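Local coordinates for protein arabinofuranosidase (Bifidobacterium longum, PDB 2Y2W) that hydrolyses terminal alpha-(1->5)-linked L-arabinofuranosyl residues from branched and debranched arabinans, contributing to plant cell wall degradation, at residues D58-P61 with R62-G65. Numbering follows the deposited sequence.
Sequences DVPP and RLFG
Val59 meets Phe64 through a single methyl: CG2, set anti to the backbone N, lies 4.0 Å from Phe64 CE2, and the two side chains run at about a right angle. Leu396 of helix 382-397 also touches Val59, while the Phe64 side chain also packs against Met392 of the same helix and Phe434, Ala437 and Ala438 of helix 431-440. Pro60 makes both a polar and an apolar link. Its carbonyl O accepts a hydrogen bond from Leu63 N at 3.3 Å. The pyrrolidine ring packs alongside the root of the Leu63 side chain, with Pro60 CG 4.2 Å from Leu63 CB, and both residues rest on strand 402-408. At Pro61 the CB bond points away overall, and the backbone carries the contact: Pro61 O accepts a weak hydrogen bond from Phe64 N at 3.4 Å and also a hydrogen bond from Thr106 OG1. Arg62 extends away from the turn, its NH2 forming salt bridges with Glu162 and Glu249. Successive i to i+3 bonds, continued by a weak one from Gly65 N to Arg62 O, together with helix-like backbone angles at Pro61, Arg62 and Leu63, describe consecutive beta turns. This turn leads from strand 57-58 of the beta domain into strand 65-67, the first of the (beta/alpha)8 barrel that forms the catalytic domain in family 51 glycoside hydrolases.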
# COMPACT_ATOMS: atom_id res chain seq x y z
N ASP D 58 9.09 -38.63 -13.54
CA ASP D 58 9.40 -38.24 -14.91
C ASP D 58 10.11 -36.89 -14.87
O ASP D 58 9.69 -35.99 -14.15
CB ASP D 58 8.12 -38.14 -15.75
CG ASP D 58 7.16 -37.07 -15.24
OD1 ASP D 58 6.84 -37.07 -14.03
OD2 ASP D 58 6.73 -36.22 -16.06
N VAL D 59 11.20 -36.77 -15.63
CA VAL D 59 12.00 -35.54 -15.60
C VAL D 59 11.26 -34.37 -16.26
O VAL D 59 10.92 -34.44 -17.45
CB VAL D 59 13.42 -35.74 -16.20
CG1 VAL D 59 13.35 -36.42 -17.57
CG2 VAL D 59 14.17 -34.41 -16.29
N PRO D 60 10.99 -33.30 -15.48
CA PRO D 60 10.36 -32.10 -16.03
C PRO D 60 11.32 -31.33 -16.93
O PRO D 60 12.48 -31.15 -16.57
CB PRO D 60 10.00 -31.29 -14.78
CG PRO D 60 10.97 -31.73 -13.75
CD PRO D 60 11.30 -33.16 -14.04
N PRO D 61 10.85 -30.89 -18.11
CA PRO D 61 11.67 -30.07 -19.00
C PRO D 61 12.05 -28.70 -18.42
O PRO D 61 13.03 -28.10 -18.87
CB PRO D 61 10.78 -29.89 -20.23
CG PRO D 61 9.90 -31.08 -20.22
CD PRO D 61 9.62 -31.36 -18.78
N ARG D 62 11.29 -28.22 -17.44
CA ARG D 62 11.54 -26.91 -16.82
C ARG D 62 12.72 -26.91 -15.85
O ARG D 62 13.18 -25.85 -15.43
CB ARG D 62 10.29 -26.40 -16.10
CG ARG D 62 9.22 -25.84 -17.01
CD ARG D 62 8.37 -24.84 -16.25
NE ARG D 62 7.20 -24.41 -17.02
CZ ARG D 62 5.95 -24.71 -16.72
NH1 ARG D 62 5.67 -25.44 -15.64
NH2 ARG D 62 4.96 -24.27 -17.49
N LEU D 63 13.20 -28.11 -15.52
CA LEU D 63 14.38 -28.25 -14.67
C LEU D 63 15.63 -27.69 -15.33
O LEU D 63 16.60 -27.33 -14.65
CB LEU D 63 14.59 -29.73 -14.30
CG LEU D 63 15.29 -30.03 -12.97
CD1 LEU D 63 14.39 -29.68 -11.80
CD2 LEU D 63 15.69 -31.49 -12.91
N PHE D 64 15.61 -27.60 -16.66
CA PHE D 64 16.73 -27.06 -17.42
C PHE D 64 16.47 -25.63 -17.89
O PHE D 64 16.82 -25.26 -19.02
CB PHE D 64 17.09 -27.99 -18.58
CG PHE D 64 17.29 -29.42 -18.16
CD1 PHE D 64 18.39 -29.79 -17.38
CD2 PHE D 64 16.38 -30.40 -18.53
CE1 PHE D 64 18.57 -31.10 -16.99
CE2 PHE D 64 16.55 -31.72 -18.14
CZ PHE D 64 17.65 -32.08 -17.36
N GLY D 65 15.86 -24.84 -17.02
CA GLY D 65 15.61 -23.43 -17.31
C GLY D 65 16.75 -22.53 -16.88
O GLY D 65 17.62 -22.94 -16.11